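Local coordinates for protein activating signal cointegrator 1 complex subunit 2 (Homo sapiens, PDB 6YXQ) that binds polyubiquitin chains and, as a subunit of the ASCC complex, recruits ASCC3 and ALKBH3 to sites of DNA damage, at residues P163-L168 and G185-Q190; L132-H137 and N157-I162. One frame throughout, in Å; residues are numbered along the deposited sequence.

Interaction 1 (P163-L168 and G185-Q190)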
ATOM      1  N   PRO B 163       4.231  -5.109  10.213  1.00 72.27           N
ATOM      2  CA  PRO B 163       3.282  -4.051   9.824  1.00 72.87           C
ATOM      3  C   PRO B 163       3.159  -3.865   8.324  1.00 76.08           C
ATOM      4  O   PRO B 163       2.041  -3.712   7.818  1.00 77.11           O
ATOM      5  CB  PRO B 163       3.855  -2.801  10.505  1.00 65.28           C
ATOM      6  CG  PRO B 163       4.570  -3.312  11.677  1.00 61.20           C
ATOM      7  CD  PRO B 163       5.134  -4.643  11.286  1.00 67.60           C
ATOM      8  N   LYS B 164       4.274  -3.888   7.590  1.00 82.92           N
ATOM      9  CA  LYS B 164       4.195  -3.708   6.144  1.00 74.42           C
ATOM     10  C   LYS B 164       3.419  -4.840   5.487  1.00 75.55           C
ATOM     11  O   LYS B 164       2.733  -4.621   4.488  1.00 91.65           O
ATOM     12  CB  LYS B 164       5.589  -3.604   5.535  1.00 69.00           C
ATOM     13  CG  LYS B 164       6.388  -2.435   6.044  1.00 88.35           C
ATOM     14  CD  LYS B 164       7.869  -2.704   5.894  1.00 95.41           C
ATOM     15  CE  LYS B 164       8.444  -1.975   4.713  1.00 96.57           C
ATOM     16  NZ  LYS B 164       9.105  -0.718   5.149  1.00 88.24           N
ATOM     17  N   ILE B 165       3.512  -6.056   6.027  1.00 71.70           N
ATOM     18  CA  ILE B 165       2.750  -7.161   5.453  1.00 68.23           C
ATOM     19  C   ILE B 165       1.256  -6.956   5.681  1.00 68.11           C
ATOM     20  O   ILE B 165       0.435  -7.142   4.767  1.00 62.02           O
ATOM     21  CB  ILE B 165       3.238  -8.497   6.034  1.00 65.05           C
ATOM     22  CG1 ILE B 165       4.620  -8.838   5.473  1.00 62.83           C
ATOM     23  CG2 ILE B 165       2.238  -9.599   5.727  1.00 51.58           C
ATOM     24  CD1 ILE B 165       5.312  -9.961   6.203  1.00 71.43           C
ATOM     25  N   LEU B 166       0.883  -6.572   6.904  1.00 64.89           N
ATOM     26  CA  LEU B 166      -0.516  -6.283   7.200  1.00 65.76           C
ATOM     27  C   LEU B 166      -1.041  -5.169   6.304  1.00 60.98           C
ATOM     28  O   LEU B 166      -2.139  -5.276   5.736  1.00 75.12           O
ATOM     29  CB  LEU B 166      -0.664  -5.908   8.676  1.00 62.47           C
ATOM     30  CG  LEU B 166      -0.989  -7.026   9.674  1.00 71.35           C
ATOM     31  CD1 LEU B 166      -0.034  -8.198   9.538  1.00 75.50           C
ATOM     32  CD2 LEU B 166      -0.956  -6.481  11.085  1.00 69.33           C
ATOM     33  N   ASP B 167      -0.266  -4.091   6.174  1.00 61.30           N
ATOM     34  CA  ASP B 167      -0.630  -3.009   5.270  1.00 60.29           C
ATOM     35  C   ASP B 167      -0.809  -3.530   3.852  1.00 66.91           C
ATOM     36  O   ASP B 167      -1.793  -3.204   3.180  1.00 68.03           O
ATOM     37  CB  ASP B 167       0.434  -1.908   5.305  1.00 57.77           C
ATOM     38  CG  ASP B 167       0.427  -1.132   6.604  1.00 70.22           C
ATOM     39  OD1 ASP B 167      -0.677  -0.890   7.146  1.00 77.89           O
ATOM     40  OD2 ASP B 167       1.525  -0.759   7.077  1.00 64.02           O
ATOM     41  N   LEU B 168       0.138  -4.345   3.381  1.00 67.25           N
ATOM     42  CA  LEU B 168       0.069  -4.859   2.020  1.00 76.28           C
ATOM     43  C   LEU B 168      -1.234  -5.598   1.788  1.00 78.76           C
ATOM     44  O   LEU B 168      -1.892  -5.406   0.760  1.00 90.10           O
ATOM     45  CB  LEU B 168       1.251  -5.787   1.739  1.00 61.78           C
ATOM     46  CG  LEU B 168       2.549  -5.107   1.327  1.00 68.77           C
ATOM     47  CD1 LEU B 168       3.676  -6.129   1.278  1.00 68.27           C
ATOM     48  CD2 LEU B 168       2.355  -4.419  -0.011  1.00 70.77           C
ATOM     49  N   GLY B 185       3.207 -15.943   1.129  1.00 62.65           N
ATOM     50  CA  GLY B 185       3.635 -17.306   1.380  1.00 72.19           C
ATOM     51  C   GLY B 185       5.090 -17.522   1.030  1.00 76.62           C
ATOM     52  O   GLY B 185       5.805 -18.234   1.735  1.00 87.43           O
ATOM     53  N   ASN B 186       5.563 -16.873  -0.036  1.00 81.90           N
ATOM     54  CA  ASN B 186       6.955 -17.046  -0.426  1.00 80.33           C
ATOM     55  C   ASN B 186       7.896 -16.397   0.573  1.00 79.78           C
ATOM     56  O   ASN B 186       8.930 -16.975   0.914  1.00 93.18           O
ATOM     57  CB  ASN B 186       7.198 -16.481  -1.823  1.00 73.11           C
ATOM     58  CG  ASN B 186       8.545 -16.893  -2.387  1.00 84.71           C
ATOM     59  OD1 ASN B 186       8.914 -18.071  -2.355  1.00 79.11           O
ATOM     60  ND2 ASN B 186       9.292 -15.920  -2.899  1.00 88.91           N
ATOM     61  N   ILE B 187       7.571 -15.196   1.054  1.00 78.68           N
ATOM     62  CA  ILE B 187       8.499 -14.568   1.991  1.00 87.21           C
ATOM     63  C   ILE B 187       8.508 -15.324   3.317  1.00 84.47           C
ATOM     64  O   ILE B 187       9.571 -15.525   3.918  1.00 82.49           O
ATOM     65  CB  ILE B 187       8.204 -13.064   2.169  1.00 81.50           C
ATOM     66  CG1 ILE B 187       7.027 -12.807   3.099  1.00 78.18           C
ATOM     67  CG2 ILE B 187       7.988 -12.394   0.817  1.00 84.16           C
ATOM     68  CD1 ILE B 187       6.691 -11.341   3.194  1.00 87.82           C
ATOM     69  N   PHE B 188       7.348 -15.821   3.759  1.00 78.38           N
ATOM     70  CA  PHE B 188       7.331 -16.632   4.975  1.00 71.75           C
ATOM     71  C   PHE B 188       8.050 -17.964   4.781  1.00 78.51           C
ATOM     72  O   PHE B 188       8.655 -18.487   5.725  1.00 80.07           O
ATOM     73  CB  PHE B 188       5.893 -16.875   5.432  1.00 66.93           C
ATOM     74  CG  PHE B 188       5.343 -15.787   6.306  1.00 66.68           C
ATOM     75  CD1 PHE B 188       4.649 -14.723   5.758  1.00 68.06           C
ATOM     76  CD2 PHE B 188       5.513 -15.833   7.678  1.00 67.92           C
ATOM     77  CE1 PHE B 188       4.136 -13.724   6.560  1.00 69.75           C
ATOM     78  CE2 PHE B 188       5.008 -14.839   8.482  1.00 64.56           C
ATOM     79  CZ  PHE B 188       4.315 -13.780   7.921  1.00 59.86           C
ATOM     80  N   THR B 189       7.993 -18.531   3.574  1.00 77.41           N
ATOM     81  CA  THR B 189       8.698 -19.778   3.305  1.00 75.34           C
ATOM     82  C   THR B 189      10.204 -19.560   3.290  1.00 83.04           C
ATOM     83  O   THR B 189      10.959 -20.314   3.919  1.00 76.24           O
ATOM     84  CB  THR B 189       8.233 -20.363   1.970  1.00 68.25           C
ATOM     85  OG1 THR B 189       6.806 -20.458   1.954  1.00 90.09           O
ATOM     86  CG2 THR B 189       8.820 -21.743   1.766  1.00 73.24           C
ATOM     87  N   GLN B 190      10.659 -18.521   2.580  1.00 68.63           N
ATOM     88  CA  GLN B 190      12.089 -18.302   2.422  1.00 71.32           C
ATOM     89  C   GLN B 190      12.724 -17.763   3.695  1.00 86.27           C
ATOM     90  O   GLN B 190      13.897 -18.049   3.963  1.00114.39           O
ATOM     91  CB  GLN B 190      12.362 -17.362   1.245  1.00 73.85           C
ATOM     92  CG  GLN B 190      11.764 -17.793  -0.102  1.00 74.46           C
ATOM     93  CD  GLN B 190      11.961 -19.271  -0.438  1.00 85.15           C
ATOM     94  OE1 GLN B 190      12.933 -19.913  -0.020  1.00 81.64           O
ATOM     95  NE2 GLN B 190      11.024 -19.816  -1.207  1.00 80.74           N
TER

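Interaction 2 (L132-H137 and N157-I162)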
ATOM      1  N   LEU B 132       5.914  -6.938  -5.327  1.00 68.99           N
ATOM      2  CA  LEU B 132       5.967  -8.213  -6.039  1.00 71.63           C
ATOM      3  C   LEU B 132       7.396  -8.562  -6.435  1.00 82.66           C
ATOM      4  O   LEU B 132       7.848  -9.704  -6.257  1.00 87.55           O
ATOM      5  CB  LEU B 132       5.084  -8.155  -7.282  1.00 59.24           C
ATOM      6  CG  LEU B 132       4.422  -9.458  -7.727  1.00 60.24           C
ATOM      7  CD1 LEU B 132       3.468  -9.137  -8.842  1.00 75.51           C
ATOM      8  CD2 LEU B 132       5.420 -10.510  -8.176  1.00 73.33           C
ATOM      9  N   ARG B 133       8.110  -7.594  -7.012  1.00 73.92           N
ATOM     10  CA  ARG B 133       9.482  -7.856  -7.430  1.00 78.63           C
ATOM     11  C   ARG B 133      10.330  -8.319  -6.259  1.00 82.74           C
ATOM     12  O   ARG B 133      11.115  -9.265  -6.388  1.00 84.66           O
ATOM     13  CB  ARG B 133      10.100  -6.617  -8.073  1.00 80.57           C
ATOM     14  CG  ARG B 133      11.214  -6.965  -9.033  1.00 90.05           C
ATOM     15  CD  ARG B 133      11.630  -5.793  -9.890  1.00 88.06           C
ATOM     16  NE  ARG B 133      12.608  -6.213 -10.884  1.00 84.75           N
ATOM     17  CZ  ARG B 133      13.313  -5.380 -11.638  1.00 86.67           C
ATOM     18  NH1 ARG B 133      13.147  -4.069 -11.512  1.00 91.19           N
ATOM     19  NH2 ARG B 133      14.181  -5.858 -12.518  1.00 83.90           N
HETATM   20  N   MSE B 134      10.172  -7.678  -5.106  1.00 78.26           N
HETATM   21  CA  MSE B 134      10.995  -8.045  -3.955  1.00 75.55           C
HETATM   22  C   MSE B 134      10.553  -9.344  -3.286  1.00 83.78           C
HETATM   23  O   MSE B 134      11.356 -10.030  -2.657  1.00 83.01           O
HETATM   24  CB  MSE B 134      11.007  -6.924  -2.932  1.00 68.37           C
HETATM   25  CG  MSE B 134      11.581  -5.635  -3.452  1.00 94.07           C
HETATM   26 SE   MSE B 134      11.770  -4.342  -2.009  1.00120.38          SE
HETATM   27  CE  MSE B 134       9.965  -3.688  -1.894  1.00 91.07           C
ATOM     28  N   SER B 135       9.270  -9.680  -3.414  1.00 82.36           N
ATOM     29  CA  SER B 135       8.797 -10.956  -2.891  1.00 73.98           C
ATOM     30  C   SER B 135       9.259 -12.120  -3.755  1.00 76.57           C
ATOM     31  O   SER B 135       9.418 -13.236  -3.251  1.00 74.91           O
ATOM     32  CB  SER B 135       7.276 -10.946  -2.790  1.00 68.71           C
ATOM     33  OG  SER B 135       6.707 -10.779  -4.075  1.00 79.55           O
ATOM     34  N   THR B 136       9.471 -11.885  -5.050  1.00 90.07           N
ATOM     35  CA  THR B 136       9.939 -12.949  -5.937  1.00 96.63           C
ATOM     36  C   THR B 136      11.445 -13.134  -5.804  1.00 92.33           C
ATOM     37  O   THR B 136      12.207 -12.167  -5.897  1.00104.79           O
ATOM     38  CB  THR B 136       9.591 -12.641  -7.394  1.00106.65           C
ATOM     39  OG1 THR B 136       8.302 -12.016  -7.472  1.00109.94           O
ATOM     40  CG2 THR B 136       9.595 -13.928  -8.223  1.00100.17           C
ATOM     41  N   HIS B 137      11.879 -14.377  -5.598  1.00 94.17           N
ATOM     42  CA  HIS B 137      13.302 -14.697  -5.578  1.00 98.99           C
ATOM     43  C   HIS B 137      13.788 -15.287  -6.894  1.00100.92           C
ATOM     44  O   HIS B 137      14.991 -15.527  -7.047  1.00102.63           O
ATOM     45  CB  HIS B 137      13.632 -15.655  -4.423  1.00 98.33           C
ATOM     46  CG  HIS B 137      12.985 -17.003  -4.536  1.00105.89           C
ATOM     47  ND1 HIS B 137      11.620 -17.169  -4.646  1.00109.06           N
ATOM     48  CD2 HIS B 137      13.515 -18.249  -4.533  1.00105.80           C
ATOM     49  CE1 HIS B 137      11.340 -18.458  -4.718  1.00108.66           C
ATOM     50  NE2 HIS B 137      12.472 -19.136  -4.654  1.00103.73           N
ATOM     51  N   ASN B 157      17.331  -6.069   5.520  1.00115.06           N
ATOM     52  CA  ASN B 157      17.290  -4.671   5.152  1.00102.98           C
ATOM     53  C   ASN B 157      15.908  -4.095   5.386  1.00105.32           C
ATOM     54  O   ASN B 157      15.495  -3.215   4.639  1.00106.11           O
ATOM     55  CB  ASN B 157      17.756  -4.552   3.710  1.00101.09           C
ATOM     56  CG  ASN B 157      19.129  -5.198   3.538  1.00101.80           C
ATOM     57  OD1 ASN B 157      20.154  -4.578   3.817  1.00109.22           O
ATOM     58  ND2 ASN B 157      19.153  -6.435   3.052  1.00 87.92           N
ATOM     59  N   PHE B 158      15.175  -4.600   6.399  1.00105.86           N
ATOM     60  CA  PHE B 158      13.839  -4.101   6.780  1.00 87.00           C
ATOM     61  C   PHE B 158      12.900  -3.990   5.578  1.00 85.68           C
ATOM     62  O   PHE B 158      11.939  -3.212   5.586  1.00 89.03           O
ATOM     63  CB  PHE B 158      13.925  -2.758   7.516  1.00 89.10           C
ATOM     64  CG  PHE B 158      14.300  -2.879   8.972  1.00107.28           C
ATOM     65  CD1 PHE B 158      13.364  -3.290   9.915  1.00108.38           C
ATOM     66  CD2 PHE B 158      15.590  -2.599   9.394  1.00115.98           C
ATOM     67  CE1 PHE B 158      13.710  -3.415  11.254  1.00115.14           C
ATOM     68  CE2 PHE B 158      15.942  -2.721  10.732  1.00127.94           C
ATOM     69  CZ  PHE B 158      15.001  -3.129  11.663  1.00122.97           C
ATOM     70  N   LEU B 159      13.159  -4.799   4.547  1.00 93.24           N
ATOM     71  CA  LEU B 159      12.341  -4.764   3.337  1.00 77.69           C
ATOM     72  C   LEU B 159      10.916  -5.208   3.620  1.00 72.67           C
ATOM     73  O   LEU B 159       9.970  -4.735   2.981  1.00 74.06           O
ATOM     74  CB  LEU B 159      12.961  -5.651   2.255  1.00 79.23           C
ATOM     75  CG  LEU B 159      14.356  -5.276   1.747  1.00 82.59           C
ATOM     76  CD1 LEU B 159      14.748  -6.137   0.552  1.00 80.37           C
ATOM     77  CD2 LEU B 159      14.424  -3.799   1.383  1.00 77.95           C
ATOM     78  N   PHE B 160      10.742  -6.131   4.564  1.00 76.54           N
ATOM     79  CA  PHE B 160       9.423  -6.609   4.961  1.00 70.73           C
ATOM     80  C   PHE B 160       9.346  -6.579   6.480  1.00 69.68           C
ATOM     81  O   PHE B 160      10.078  -7.306   7.158  1.00 77.25           O
ATOM     82  CB  PHE B 160       9.149  -8.016   4.427  1.00 73.93           C
ATOM     83  CG  PHE B 160       8.771  -8.060   2.964  1.00 76.01           C
ATOM     84  CD1 PHE B 160       7.461  -7.863   2.563  1.00 76.46           C
ATOM     85  CD2 PHE B 160       9.725  -8.325   1.996  1.00 85.87           C
ATOM     86  CE1 PHE B 160       7.113  -7.916   1.226  1.00 74.11           C
ATOM     87  CE2 PHE B 160       9.381  -8.382   0.657  1.00 82.95           C
ATOM     88  CZ  PHE B 160       8.074  -8.173   0.272  1.00 77.53           C
ATOM     89  N   ASP B 161       8.492  -5.716   7.010  1.00 69.61           N
ATOM     90  CA  ASP B 161       8.095  -5.770   8.403  1.00 67.01           C
ATOM     91  C   ASP B 161       6.904  -6.707   8.540  1.00 84.63           C
ATOM     92  O   ASP B 161       6.400  -7.262   7.563  1.00 88.96           O
ATOM     93  CB  ASP B 161       7.721  -4.383   8.912  1.00 76.85           C
ATOM     94  CG  ASP B 161       8.917  -3.558   9.282  1.00108.25           C
ATOM     95  OD1 ASP B 161      10.021  -4.131   9.377  1.00115.93           O
ATOM     96  OD2 ASP B 161       8.751  -2.335   9.487  1.00127.76           O
ATOM     97  N   ILE B 162       6.430  -6.871   9.767  1.00 87.74           N
ATOM     98  CA  ILE B 162       5.103  -7.436   9.975  1.00 76.56           C
ATOM     99  C   ILE B 162       4.071  -6.343   9.700  1.00 77.91           C
ATOM    100  O   ILE B 162       3.090  -6.608   8.989  1.00 87.81           O
ATOM    101  CB  ILE B 162       4.956  -8.042  11.379  1.00 61.35           C
ATOM    102  CG1 ILE B 162       5.664  -9.393  11.442  1.00 74.59           C
ATOM    103  CG2 ILE B 162       3.489  -8.230  11.722  1.00 56.39           C
ATOM    104  CD1 ILE B 162       5.030 -10.468  10.561  1.00 47.19           C
TER

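Interaction 1 (P163-L168 and G185-Q190)
I165 and I187 meet end to end through their terminal methyls, with CD1 of I165 lying 3.6 Å from CD1 of I187. The two side chains reach for each other, but the I187 methyl lies beside the end of I165, with I187 CD1 4.0 Å from I165 CG1 as well. The I165 methyl has a second neighbour in F188, whose CE1 is 4.0 Å from I165 CD1; here the isoleucine comes in at a slant to the ring. F188 does not start out pointing at helix 162-172, yet the CE1 corner of its ring comes nearer to I165, so one methyl of I165 touches two consecutive residues of helix 177-190.

The backbones remain well apart, I165 and I187 being the nearest pair at 10.0 Å between CA atoms, and the gap is bridged by extended side chains. In I165 the CG1 branch stands anti to the carbonyl carbon (chi1 -72°) and CD1 continues outward with chi2 at 167°, which gives the reach. Beyond the pair, F263 of helix 243-266 packs on I165, L154 touches I187, and the F188 ring stacks with F267.

Charged groups lie off the contact: D167 makes salt bridges with R104 and with R15 of the ASCC3 chain, and K164 with D96. No hydrogen bond joins the two segments, and the 114 Å² they bury together is modest. The join between these helices of the ASCC3-binding part of ASCC2 is therefore purely apolar, so the fit of three buried side chains, probably with the surrounding F263 and L154, holds the helices here rather than any polar bond.

Interaction 2 (L132-H137 and N157-I162)
The ring of F160 is directed edge-on at the last turn of helix 114-135. Two backbone atoms lie near its plane, the carbonyl O of M134, 4.2 Å from CE2 of F160, and the amide N of S135, 4.2 Å from CZ of F160. The side chains on that turn meet the same rim: CB of M134 is 4.2 Å from F160 CE2, and CB of S135 is equally far from CZ. With CG anti to the carbonyl carbon (chi1 -78°), the ring projects from the loop toward the helix, and L154 touches it as well.

L159, the preceding residue, takes the second position. Its CD1 faces the selenium of M134, a selenomethionine in this crystal, at 4.3 Å, so the M134 side chain meets F160 with its base and L159 with its outer part. Both loop residues have their CB turned toward the helix.

This is a helix end docking against a connecting loop within the all-helical part of ASCC2 that binds ASCC3: residues 157-162 link helix 147-156 to helix 162-172. W82 of helix 78-87 touches both M134 and L159, and I153 and L154 also pack on L159.

Hydrogen bonds within the turn converge on L132 O. It accepts from T136 N and from T136 OG1, the hydroxyl lying 2.7 Å from L132 O and 37° out of the carbonyl plane. The S135 hydroxyl is within bonding distance of both L132 O and F131 O, so its single proton is shared or alternates, and its approach to L132 O, at a C=O...donor angle of 109°, is far from straight. T136 is the first residue to leave helical backbone angles.

In the fold
Interaction 2 closes before interaction 1 opens along the chain, yet their centres are only about 7 Å apart. The loop 157-162 of interaction 2 runs directly into helix 162-172, which carries one half of interaction 1. F160 and I187 join the two apolar patches, with F160 CD1 3.6 Å from I187 CD1. A polar tie runs alongside: N186 ND2 lies 2.7 Å from S135 O, probably a hydrogen bond. K164 CE also packs 3.6 Å from L159 O. The ASCC3 chain borders both, meeting D167, P163, K164 and L166 beside interaction 1, and L132 and R133 beside interaction 2.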